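Local coordinates for protein prophenoloxidase b (Marsupenaeus japonicus, PDB 3WKY) that probably oxidises phenols to quinones, hydroxylating monophenols and oxidising o-diphenols, once the type 3 copper zymogen has been activated, at residues A[567-570]-A[575-578]. Numbering follows the deposited sequence.
Unlike the reference sequence in segment 575-578: Arg576 (reference Gln). With NAG (2-acetamido-2-deoxy-beta-D-glucopyranose), chain F.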
ATOM      1  N   PHE A 567       2.262  51.138  -6.967  1.00 43.50           N
ATOM      2  CA  PHE A 567       2.943  50.829  -5.718  1.00 38.83           C
ATOM      3  C   PHE A 567       2.699  51.920  -4.680  1.00 43.72           C
ATOM      4  O   PHE A 567       3.534  52.801  -4.476  1.00 48.92           O
ATOM      5  CB  PHE A 567       4.435  50.662  -5.993  1.00 37.72           C
ATOM      6  CG  PHE A 567       4.721  49.801  -7.187  1.00 41.81           C
ATOM      7  CD1 PHE A 567       4.546  48.428  -7.120  1.00 39.69           C
ATOM      8  CD2 PHE A 567       5.134  50.364  -8.388  1.00 39.13           C
ATOM      9  CE1 PHE A 567       4.793  47.629  -8.224  1.00 39.93           C
ATOM     10  CE2 PHE A 567       5.383  49.569  -9.497  1.00 34.09           C
ATOM     11  CZ  PHE A 567       5.213  48.198  -9.414  1.00 31.65           C
ATOM     12  N   ALA A 568       1.548  51.845  -4.022  1.00 37.81           N
ATOM     13  CA  ALA A 568       1.113  52.886  -3.093  1.00 40.13           C
ATOM     14  C   ALA A 568       2.103  53.118  -1.959  1.00 44.37           C
ATOM     15  O   ALA A 568       2.552  54.244  -1.732  1.00 52.70           O
ATOM     16  CB  ALA A 568      -0.263  52.551  -2.535  1.00 41.19           C
ATOM     17  N   PHE A 569       2.433  52.055  -1.238  1.00 34.82           N
ATOM     18  CA  PHE A 569       3.328  52.179  -0.094  1.00 31.86           C
ATOM     19  C   PHE A 569       4.693  51.580  -0.412  1.00 40.29           C
ATOM     20  O   PHE A 569       4.796  50.566  -1.105  1.00 37.82           O
ATOM     21  CB  PHE A 569       2.697  51.559   1.153  1.00 29.44           C
ATOM     22  CG  PHE A 569       1.596  52.401   1.746  1.00 29.36           C
ATOM     23  CD1 PHE A 569       0.387  52.557   1.080  1.00 33.13           C
ATOM     24  CD2 PHE A 569       1.782  53.053   2.953  1.00 32.06           C
ATOM     25  CE1 PHE A 569      -0.627  53.349   1.613  1.00 40.15           C
ATOM     26  CE2 PHE A 569       0.771  53.843   3.495  1.00 38.07           C
ATOM     27  CZ  PHE A 569      -0.431  53.990   2.821  1.00 34.84           C
ATOM     28  N   SER A 570       5.740  52.236   0.078  1.00 32.38           N
ATOM     29  CA  SER A 570       7.102  51.877  -0.278  1.00 32.25           C
ATOM     30  C   SER A 570       7.793  51.178   0.884  1.00 27.81           C
ATOM     31  O   SER A 570       7.257  51.115   1.996  1.00 29.68           O
ATOM     32  CB  SER A 570       7.885  53.131  -0.673  1.00 38.69           C
ATOM     33  OG  SER A 570       8.014  54.006   0.431  1.00 36.47           O
ATOM     34  N   PRO A 575       0.592  44.979   1.734  1.00 16.98           N
ATOM     35  CA  PRO A 575       0.060  45.712   0.573  1.00 19.73           C
ATOM     36  C   PRO A 575      -1.250  46.434   0.881  1.00 23.21           C
ATOM     37  O   PRO A 575      -2.204  45.801   1.345  1.00 19.37           O
ATOM     38  CB  PRO A 575      -0.196  44.605  -0.455  1.00 23.18           C
ATOM     39  CG  PRO A 575       0.759  43.524  -0.078  1.00 22.35           C
ATOM     40  CD  PRO A 575       0.804  43.550   1.433  1.00 18.21           C
ATOM     41  N   ARG A 576      -1.304  47.741   0.621  1.00 21.92           N
ATOM     42  CA  ARG A 576      -2.524  48.489   0.909  1.00 21.50           C
ATOM     43  C   ARG A 576      -3.704  47.885   0.160  1.00 18.78           C
ATOM     44  O   ARG A 576      -4.818  47.826   0.692  1.00 21.99           O
ATOM     45  CB  ARG A 576      -2.381  49.988   0.572  1.00 23.08           C
ATOM     46  CG  ARG A 576      -3.629  50.797   0.970  1.00 28.07           C
ATOM     47  CD  ARG A 576      -3.887  52.015   0.058  1.00 37.82           C
ATOM     48  NE  ARG A 576      -5.290  52.441   0.113  1.00 37.82           N
ATOM     49  CZ  ARG A 576      -6.264  51.922  -0.640  1.00 43.23           C
ATOM     50  NH1 ARG A 576      -5.992  50.957  -1.516  1.00 33.37           N
ATOM     51  NH2 ARG A 576      -7.514  52.364  -0.522  1.00 33.56           N
ATOM     52  N   ASN A 577      -3.457  47.406  -1.058  1.00 18.73           N
ATOM     53  CA  ASN A 577      -4.543  46.860  -1.870  1.00 23.87           C
ATOM     54  C   ASN A 577      -5.108  45.544  -1.324  1.00 18.79           C
ATOM     55  O   ASN A 577      -6.229  45.148  -1.684  1.00 19.85           O
ATOM     56  CB  ASN A 577      -4.133  46.720  -3.340  1.00 19.14           C
ATOM     57  CG  ASN A 577      -3.138  45.588  -3.571  1.00 22.53           C
ATOM     58  OD1 ASN A 577      -1.977  45.690  -3.193  1.00 22.29           O
ATOM     59  ND2 ASN A 577      -3.596  44.508  -4.202  1.00 20.00           N
ATOM     60  N   LEU A 578      -4.349  44.886  -0.445  1.00 17.97           N
ATOM     61  CA  LEU A 578      -4.827  43.654   0.213  1.00 17.33           C
ATOM     62  C   LEU A 578      -5.141  43.881   1.683  1.00 19.91           C
ATOM     63  O   LEU A 578      -5.195  42.943   2.478  1.00 18.10           O
ATOM     64  CB  LEU A 578      -3.810  42.505   0.061  1.00 17.20           C
ATOM     65  CG  LEU A 578      -3.406  42.141  -1.368  1.00 16.47           C
ATOM     66  CD1 LEU A 578      -2.405  40.966  -1.349  1.00 18.19           C
ATOM     67  CD2 LEU A 578      -4.622  41.790  -2.241  1.00 17.49           C
TER
HETATM   68  C1  NAG F 704      -4.780  56.205   0.582  1.00 41.01           C
HETATM   69  C2  NAG F 704      -5.119  57.614   0.088  1.00 50.40           C
HETATM   70  C3  NAG F 704      -5.655  57.539  -1.336  1.00 47.97           C
HETATM   71  C4  NAG F 704      -4.624  56.867  -2.231  1.00 50.44           C
HETATM   72  C5  NAG F 704      -4.137  55.548  -1.636  1.00 49.65           C
HETATM   73  C6  NAG F 704      -2.915  55.054  -2.400  1.00 46.12           C
HETATM   74  C7  NAG F 704      -5.718  59.460   1.551  1.00 57.44           C
HETATM   75  C8  NAG F 704      -6.849  60.352   1.973  1.00 45.99           C
HETATM   76  N2  NAG F 704      -6.049  58.304   0.972  1.00 52.02           N
HETATM   77  O3  NAG F 704      -5.927  58.830  -1.828  1.00 47.73           O
HETATM   78  O4  NAG F 704      -5.183  56.626  -3.504  1.00 55.76           O
HETATM   79  O5  NAG F 704      -3.776  55.682  -0.272  1.00 50.97           O
HETATM   80  O6  NAG F 704      -1.783  55.757  -1.938  1.00 54.48           O
HETATM   81  O7  NAG F 704      -4.551  59.805   1.742  1.00 52.65           O
HETATM   82  O   HOH W   1       0.984  48.968  -0.877  1.00 31.22           O
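A chi1 of -176° swings the Arg576 chain away from its own backbone N, and CB, CG and CD then run alongside CD1 and CE1 of Phe569, whose own CG stands anti to the carbonyl carbon and beside the backbone N (chi1 -74°). The two side chains meet obliquely. Arg576 CB lies 3.8 Å from Phe569 CD1, and farther along the chain Arg576 CD comes within 3.9 Å of Phe569 CE1, so that CD1 and CE1 of the ring pack against aliphatic carbons, and the guanidinium passes beyond them. The arginine present here fits because its long methylene chain supplies an apolar surface for the phenylalanine and still carries a cation farther on.

That cation is held in several ways. Arg576 NH2 forms a salt bridge with Asp484 OD1, NH1 another with Glu481, and NE a hydrogen bond to OD1 of Asn550, the asparagine that carries this N-acetylglucosamine. Together they probably fix the rotation of the guanidinium group; its plane lies 18° from that of the Phe569 ring, but the two are too far apart to stack. Asp484 links arginine and sugar, since its OD2 is hydrogen-bonded to the N-acetylglucosamine. The sugar O5 is 3.6 Å from Arg576 NE, a contact rather than a bond, while its O6 lies 3.6 Å from Ala568 CB; so small a side chain is consistent with the backbone's closeness to the sugar.

No direct hydrogen bond joins the segments. A water accepts from Arg576 N at 3.0 Å and, weakly, from Phe569 N, bridging the two backbones.

This is packing between two parts of the long connection from strand 541-548 to strand 588-598 in the hemocyanin-type Ig-like domain, beside the N-glycan of Asn550.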